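Long-range contacts in tyrosine specific protein phosphatase, putative (Trypanosoma brucei, PDB 3M4U), which dephosphorylates phosphotyrosine in proteins, among them the nucleolar protein NOPP44/46, and acts as a switch in the life cycle of the parasite: residues Q29-P34 with I262-K267; S257-I262 with V282-V287; T40-N45 with Y76-G81. All coordinates share one frame; numbering follows the deposited sequence.

From the N terminus, helix 14-31 ends in Q29-P34, the opening half of interaction 1, which closes only at I262-K267 after more than 220 intervening residues. Nested inside that long loop is interaction 3, where the short helix 40-44 meets the chain leading into strand 81-84 of the central sheet. Interaction 2 opens at S257-I262 and closes at V282-V287, and therefore crosses interaction 1. The two share I262 and helix 258-269, and V263 packs on I283 where they touch. Together they tie the N-terminal helix and helix 277-290 to helix 258-269, whereas interaction 3 lies across the chain's centre from interaction 2, about 30 Å away between centres.

Interaction 1. Residues Q29-P34 with I262-K267; sequences QRQENP and IVAAMK
Q29, on the last turn of helix 14-31, meets the tip of K267 with its side-chain oxygen. The chain of Q29 bends at its second torsion (chi2 -60°), which turns the amide back toward helix 258-269, and the two side chains cross at about a right angle. K267 NZ donates to Q29 OE1 at 2.7 Å, tilted somewhat from the carbonyl plane. The same nitrogen also donates to the backbone oxygens of M273 and V274, so three neutral oxygens share the buried ammonium group.

Q31 follows with an extended side chain that carries its amide to the backbone of A264. NE2 donates to A264 O at 2.8 Å in a nearly straight bond (163°), while OE1 of the same amide rests 3.3 Å from A264 CB. The second N-H of NE2 is used by E32 OE2, which lies 3.0 Å away, close to the plane of the amide, and accepts on the lone pair remote from its partner oxygen. Both hydrogens of NE2 are thereby used, which fixes the rotation of the amide.

E32 lays its CG 3.6 Å from K267 O. A water bridges K267 O and, weakly, E32 OE1.

The end of helix 14-31 thus meets helix 258-269 largely through polar groups, while L28, just before it, packs on V263, A264 and K267. Near that helix end, where peptide oxygens gather, the carboxylate of E32 is probably eased by the intervening amide N-H and water, and the charge of K267 is shared among three neutral oxygens.

Interaction 2. Residues S257-I262 with V282-V287; sequences STVYSI and VIYMTV
V259 and Y284 form the centre of a helix-helix packing in the protein-tyrosine phosphatase fold. Helices 258-269 and 277-290 run roughly antiparallel here, their local axes at 139° and 10.4 Å apart at closest approach, and V259 fills the gap between them.

The side chain of Y284 can be followed outward. From CB, an unusual first torsion (chi1 -96°, away from the staggered -60°) swings the ring across to V259, so that one face lies against the valine. CG and CD2 lie under V259 CG1, and so does CE2, which comes closest to that methyl at 3.6 Å. CD1 and CE1, on the other side of the ring, face V259 CG2 and CB. CZ sits 3.8 Å from V259 CB. Measured to the centroid, CG1 stands 3.7 Å away and 16° off the ring normal, a CH-pi contact over the face. Y280 adds an edge-to-face contact with the same ring, while M21 and R20 of helix 14-31 also touch Y284.

The two methyls of V259 have separate neighbours besides the tyrosine. CG1 reaches I283 CG2 at 4.2 Å, and CG2 meets V287 CG2 at 3.8 Å, the two valines lying side by side and pointing opposite ways. V259 is thus held among I283, Y284 and V287, spaced i, i+1 and i+4 along one helix; I283 and V287 point toward it, and Y284 brings its ring over from the flank.

Beyond CZ the character changes from apolar to polar. The hydroxyl of Y284 is hydrogen-bonded to E24 OE1 of the N-terminal helix, and it also receives a bond from a water that lies 2.6 Å from OH and accepts from the backbone N of Y260, in the first turn of helix 258-269.

Interaction 3. Residues T40-N45 with Y76-G81; sequences TTSLKN and YPYING
S42 and N80 bring their CA atoms to 6.4 Å, and those of N45 and Y78 stand 7.5 Å apart, where the short helix 40-44 comes alongside the irregular chain 76-81. N45 is the first residue to leave helical geometry, and N80 has a positive phi (48°), unusual for a residue other than glycine.

The ring of Y78 fills the space between the two backbones. With CG anti to its own nitrogen (chi1 168°), it reaches toward the helix and lies sandwiched between N45 and the backbone of N80. N45 CB lies over one face, 3.4 Å from CD2, and the amide of N45 stacks on the ring with the planes only 8° apart. On the opposite face N80 N stands 3.4 Å above the ring centre. The amide of N45 is itself held, since ND2 donates to T41 O at 2.9 Å while a water donates to OD1 and lies close to Y76 O.

At the far end of the ring S42 OG donates to Y78 OH at 2.7 Å. The serine oxygen in turn takes a bond from A56 N, and Y78 OH donates its hydrogen to N49 OD1, whose ND2 holds S42 O. N49 opens an Asn-Arg-Tyr sequence that in classical phosphatases leads into the phosphotyrosine-recognition loop, and Y78-N80 match their Tyr-Ile-Asn motif.

A buried relay thus runs in one direction from backbone N-H through serine and tyrosine hydroxyls to an asparagine oxygen. This fixes both hydroxyl hydrogens and, with the stacked amide, leaves the tyrosine little freedom to turn.

Interaction 1. Residues Q29-P34 with I262-K267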
# COMPACT_ATOMS: atom_id res chain seq x y z
N GLN A 29 10.63 2.95 15.24
CA GLN A 29 11.32 3.82 14.30
C GLN A 29 12.84 3.59 14.28
O GLN A 29 13.48 3.62 13.22
CB GLN A 29 10.99 5.29 14.56
CG GLN A 29 9.57 5.70 14.13
CD GLN A 29 9.31 5.50 12.62
OE1 GLN A 29 9.42 4.39 12.09
NE2 GLN A 29 8.94 6.59 11.94
N ARG A 30 13.41 3.32 15.45
CA ARG A 30 14.85 3.10 15.53
C ARG A 30 15.20 1.64 15.27
O ARG A 30 16.37 1.28 15.18
CB ARG A 30 15.42 3.58 16.88
CG ARG A 30 14.83 2.90 18.11
CD ARG A 30 15.07 3.75 19.35
NE ARG A 30 14.78 5.15 19.06
CZ ARG A 30 15.23 6.18 19.78
NH1 ARG A 30 15.98 5.97 20.85
NH2 ARG A 30 14.91 7.42 19.42
N GLN A 31 14.18 0.81 15.14
CA GLN A 31 14.41 -0.60 14.88
C GLN A 31 15.35 -0.80 13.70
O GLN A 31 16.31 -1.59 13.78
CB GLN A 31 13.10 -1.33 14.59
CG GLN A 31 13.28 -2.51 13.66
CD GLN A 31 12.00 -3.29 13.46
OE1 GLN A 31 11.15 -3.34 14.36
NE2 GLN A 31 11.86 -3.91 12.29
N GLU A 32 15.09 -0.10 12.60
CA GLU A 32 15.88 -0.28 11.39
C GLU A 32 16.86 0.87 11.23
O GLU A 32 16.49 2.04 11.37
CB GLU A 32 14.99 -0.42 10.14
CG GLU A 32 14.00 -1.60 10.16
CD GLU A 32 14.67 -2.95 9.87
OE1 GLU A 32 15.58 -3.00 9.01
OE2 GLU A 32 14.28 -3.96 10.50
N ASN A 33 18.12 0.55 10.94
CA ASN A 33 19.12 1.56 10.67
C ASN A 33 19.30 1.79 9.16
O ASN A 33 19.83 0.93 8.46
CB ASN A 33 20.46 1.19 11.30
CG ASN A 33 21.58 2.14 10.91
OD1 ASN A 33 21.36 3.33 10.66
ND2 ASN A 33 22.81 1.61 10.84
N PRO A 34 18.87 2.96 8.67
CA PRO A 34 18.83 3.18 7.22
C PRO A 34 20.19 2.90 6.61
O PRO A 34 20.28 2.18 5.61
CB PRO A 34 18.50 4.67 7.10
CG PRO A 34 17.90 5.06 8.41
CD PRO A 34 18.54 4.18 9.44
N ILE A 262 3.59 -7.06 13.89
CA ILE A 262 3.15 -6.90 12.52
C ILE A 262 3.86 -5.71 11.92
O ILE A 262 4.37 -5.78 10.80
CB ILE A 262 1.64 -6.70 12.44
CG1 ILE A 262 0.93 -8.02 12.68
CG2 ILE A 262 1.25 -6.14 11.08
CD1 ILE A 262 -0.57 -7.87 12.84
N VAL A 263 3.91 -4.62 12.67
CA VAL A 263 4.54 -3.43 12.14
C VAL A 263 6.06 -3.62 12.04
O VAL A 263 6.68 -3.22 11.05
CB VAL A 263 4.18 -2.17 12.93
CG1 VAL A 263 5.01 -1.00 12.44
CG2 VAL A 263 2.71 -1.85 12.77
N ALA A 264 6.65 -4.25 13.06
CA ALA A 264 8.08 -4.55 13.08
C ALA A 264 8.49 -5.41 11.89
O ALA A 264 9.53 -5.18 11.27
CB ALA A 264 8.47 -5.26 14.38
N ALA A 265 7.67 -6.41 11.58
CA ALA A 265 7.94 -7.29 10.46
C ALA A 265 7.83 -6.52 9.16
O ALA A 265 8.63 -6.73 8.25
CB ALA A 265 6.98 -8.46 10.46
N MET A 266 6.86 -5.61 9.08
CA MET A 266 6.71 -4.78 7.89
C MET A 266 7.92 -3.87 7.67
O MET A 266 8.45 -3.77 6.56
CB MET A 266 5.41 -3.97 7.90
CG MET A 266 4.18 -4.77 7.45
SD MET A 266 2.71 -3.76 7.21
CE MET A 266 2.68 -2.79 8.73
N LYS A 267 8.36 -3.20 8.74
CA LYS A 267 9.49 -2.29 8.64
C LYS A 267 10.77 -3.03 8.23
O LYS A 267 11.65 -2.47 7.58
CB LYS A 267 9.69 -1.56 9.95
CG LYS A 267 8.62 -0.51 10.20
CD LYS A 267 8.85 0.22 11.51
CE LYS A 267 8.02 1.50 11.58
NZ LYS A 267 8.40 2.46 10.52
O HOH W 1 13.95 -2.22 6.77

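Interaction 2. Residues S257-I262 with V282-V287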
# COMPACT_ATOMS: atom_id res chain seq x y z
N SER A 257 1.27 -8.26 21.86
CA SER A 257 2.26 -7.65 20.99
C SER A 257 1.96 -7.85 19.50
O SER A 257 2.86 -7.72 18.66
CB SER A 257 3.66 -8.19 21.32
OG SER A 257 3.75 -9.57 21.00
N THR A 258 0.71 -8.17 19.17
CA THR A 258 0.34 -8.51 17.80
C THR A 258 0.58 -7.35 16.83
O THR A 258 1.30 -7.50 15.83
CB THR A 258 -1.13 -8.98 17.69
OG1 THR A 258 -1.25 -10.29 18.25
CG2 THR A 258 -1.58 -9.01 16.21
N VAL A 259 -0.01 -6.19 17.14
CA VAL A 259 0.19 -4.98 16.36
C VAL A 259 1.66 -4.62 16.25
O VAL A 259 2.18 -4.35 15.17
CB VAL A 259 -0.61 -3.81 16.95
CG1 VAL A 259 -0.20 -2.49 16.30
CG2 VAL A 259 -2.10 -4.06 16.77
N TYR A 260 2.34 -4.63 17.38
CA TYR A 260 3.74 -4.25 17.40
C TYR A 260 4.59 -5.09 16.44
O TYR A 260 5.45 -4.56 15.71
CB TYR A 260 4.32 -4.39 18.80
CG TYR A 260 5.74 -3.90 18.83
CD1 TYR A 260 6.03 -2.59 19.21
CD2 TYR A 260 6.78 -4.72 18.42
CE1 TYR A 260 7.32 -2.13 19.21
CE2 TYR A 260 8.08 -4.26 18.41
CZ TYR A 260 8.35 -2.97 18.81
OH TYR A 260 9.64 -2.51 18.81
N SER A 261 4.38 -6.40 16.46
CA SER A 261 5.20 -7.30 15.67
C SER A 261 4.88 -7.18 14.19
O SER A 261 5.78 -7.20 13.35
CB SER A 261 5.00 -8.74 16.12
OG SER A 261 5.45 -8.90 17.46
N ILE A 262 3.59 -7.06 13.89
CA ILE A 262 3.15 -6.90 12.52
C ILE A 262 3.86 -5.71 11.92
O ILE A 262 4.37 -5.78 10.80
CB ILE A 262 1.64 -6.70 12.44
CG1 ILE A 262 0.93 -8.02 12.68
CG2 ILE A 262 1.25 -6.14 11.08
CD1 ILE A 262 -0.57 -7.87 12.84
N VAL A 282 -4.05 4.11 14.00
CA VAL A 282 -5.13 3.57 13.18
C VAL A 282 -5.18 2.04 13.25
O VAL A 282 -6.26 1.45 13.43
CB VAL A 282 -4.99 4.05 11.71
CG1 VAL A 282 -5.79 3.17 10.74
CG2 VAL A 282 -5.41 5.50 11.60
N ILE A 283 -4.02 1.40 13.15
CA ILE A 283 -3.96 -0.07 13.22
C ILE A 283 -4.49 -0.59 14.56
O ILE A 283 -5.27 -1.56 14.59
CB ILE A 283 -2.53 -0.60 12.96
CG1 ILE A 283 -1.97 0.01 11.68
CG2 ILE A 283 -2.52 -2.12 12.82
CD1 ILE A 283 -0.54 -0.35 11.42
N TYR A 284 -4.08 0.04 15.66
CA TYR A 284 -4.58 -0.35 16.98
C TYR A 284 -6.07 -0.13 17.07
O TYR A 284 -6.79 -0.94 17.64
CB TYR A 284 -3.90 0.46 18.09
CG TYR A 284 -2.72 -0.22 18.73
CD1 TYR A 284 -2.89 -1.39 19.48
CD2 TYR A 284 -1.43 0.29 18.58
CE1 TYR A 284 -1.79 -2.03 20.06
CE2 TYR A 284 -0.34 -0.34 19.17
CZ TYR A 284 -0.53 -1.49 19.92
OH TYR A 284 0.55 -2.12 20.50
N MET A 285 -6.52 0.97 16.49
CA MET A 285 -7.92 1.34 16.59
C MET A 285 -8.78 0.43 15.75
O MET A 285 -9.98 0.30 16.00
CB MET A 285 -8.11 2.78 16.14
CG MET A 285 -7.55 3.83 17.07
SD MET A 285 -7.89 5.45 16.35
CE MET A 285 -7.04 6.53 17.50
N THR A 286 -8.18 -0.20 14.75
CA THR A 286 -8.91 -1.12 13.90
C THR A 286 -9.12 -2.38 14.72
O THR A 286 -10.22 -2.94 14.74
CB THR A 286 -8.11 -1.47 12.63
OG1 THR A 286 -7.82 -0.27 11.91
CG2 THR A 286 -8.92 -2.41 11.73
N VAL A 287 -8.06 -2.81 15.39
CA VAL A 287 -8.10 -3.94 16.32
C VAL A 287 -9.08 -3.75 17.48
O VAL A 287 -9.98 -4.58 17.69
CB VAL A 287 -6.72 -4.19 16.93
CG1 VAL A 287 -6.79 -5.26 18.03
CG2 VAL A 287 -5.73 -4.56 15.84
O HOH W 2 0.56 -4.64 19.78

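Interaction 3. Residues T40-N45 with Y76-G81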
# COMPACT_ATOMS: atom_id res chain seq x y z
N THR A 40 20.79 -1.73 -3.29
CA THR A 40 21.63 -1.68 -4.49
C THR A 40 20.85 -1.44 -5.78
O THR A 40 21.10 -0.47 -6.49
CB THR A 40 22.57 -2.92 -4.60
OG1 THR A 40 23.56 -2.85 -3.58
CG2 THR A 40 23.27 -2.96 -5.96
N THR A 41 19.92 -2.34 -6.08
CA THR A 41 19.09 -2.21 -7.27
C THR A 41 18.29 -0.90 -7.26
O THR A 41 18.16 -0.23 -8.28
CB THR A 41 18.15 -3.39 -7.39
OG1 THR A 41 18.92 -4.59 -7.45
CG2 THR A 41 17.26 -3.27 -8.64
N SER A 42 17.75 -0.54 -6.11
CA SER A 42 17.02 0.71 -6.00
C SER A 42 17.91 1.91 -6.34
O SER A 42 17.48 2.87 -6.98
CB SER A 42 16.41 0.84 -4.60
OG SER A 42 15.37 1.79 -4.58
N LEU A 43 19.16 1.85 -5.92
CA LEU A 43 20.06 2.96 -6.17
C LEU A 43 20.55 3.00 -7.62
O LEU A 43 20.98 4.04 -8.11
CB LEU A 43 21.25 2.93 -5.21
CG LEU A 43 20.88 3.34 -3.78
CD1 LEU A 43 21.91 2.83 -2.79
CD2 LEU A 43 20.75 4.85 -3.69
N LYS A 44 20.47 1.86 -8.30
CA LYS A 44 20.85 1.81 -9.70
C LYS A 44 19.69 2.33 -10.56
O LYS A 44 19.88 2.70 -11.72
CB LYS A 44 21.24 0.39 -10.12
CG LYS A 44 22.60 -0.04 -9.63
CD LYS A 44 23.01 -1.40 -10.19
CE LYS A 44 22.23 -2.53 -9.54
NZ LYS A 44 22.74 -3.87 -9.98
N ASN A 45 18.50 2.37 -9.97
CA ASN A 45 17.34 2.90 -10.67
C ASN A 45 16.89 4.24 -10.12
O ASN A 45 15.69 4.48 -9.98
CB ASN A 45 16.19 1.89 -10.62
CG ASN A 45 16.43 0.69 -11.49
OD1 ASN A 45 16.20 0.73 -12.70
ND2 ASN A 45 16.90 -0.40 -10.89
N TYR A 76 15.56 -5.80 -16.41
CA TYR A 76 14.83 -6.09 -15.18
C TYR A 76 13.86 -4.97 -14.82
O TYR A 76 14.28 -3.90 -14.36
CB TYR A 76 15.81 -6.35 -14.01
N PRO A 77 12.55 -5.20 -15.02
CA PRO A 77 11.52 -4.25 -14.59
C PRO A 77 11.73 -3.81 -13.14
O PRO A 77 12.01 -4.64 -12.28
CB PRO A 77 10.21 -5.06 -14.70
CG PRO A 77 10.66 -6.52 -14.87
CD PRO A 77 11.98 -6.44 -15.56
N TYR A 78 11.59 -2.52 -12.87
CA TYR A 78 11.79 -2.01 -11.52
C TYR A 78 10.65 -1.07 -11.11
O TYR A 78 10.31 -0.16 -11.85
CB TYR A 78 13.12 -1.26 -11.47
CG TYR A 78 13.29 -0.44 -10.23
CD1 TYR A 78 13.81 -1.00 -9.07
CD2 TYR A 78 12.92 0.90 -10.20
CE1 TYR A 78 13.97 -0.24 -7.91
CE2 TYR A 78 13.07 1.67 -9.05
CZ TYR A 78 13.59 1.09 -7.91
OH TYR A 78 13.75 1.84 -6.78
N ILE A 79 10.09 -1.26 -9.91
CA ILE A 79 8.97 -0.41 -9.44
C ILE A 79 9.15 0.17 -8.04
O ILE A 79 8.19 0.71 -7.46
CB ILE A 79 7.63 -1.19 -9.40
CG1 ILE A 79 7.67 -2.24 -8.28
CG2 ILE A 79 7.32 -1.82 -10.75
CD1 ILE A 79 6.41 -3.03 -8.17
N ASN A 80 10.36 0.08 -7.51
CA ASN A 80 10.60 0.48 -6.12
C ASN A 80 9.55 -0.12 -5.19
O ASN A 80 8.85 0.58 -4.46
CB ASN A 80 10.68 2.01 -5.98
CG ASN A 80 11.29 2.44 -4.65
OD1 ASN A 80 11.40 1.64 -3.72
ND2 ASN A 80 11.67 3.70 -4.54
N GLY A 81 9.43 -1.44 -5.24
CA GLY A 81 8.47 -2.14 -4.44
C GLY A 81 9.09 -3.27 -3.66
O GLY A 81 10.21 -3.71 -3.94
O HOH W 3 15.17 -1.53 -14.37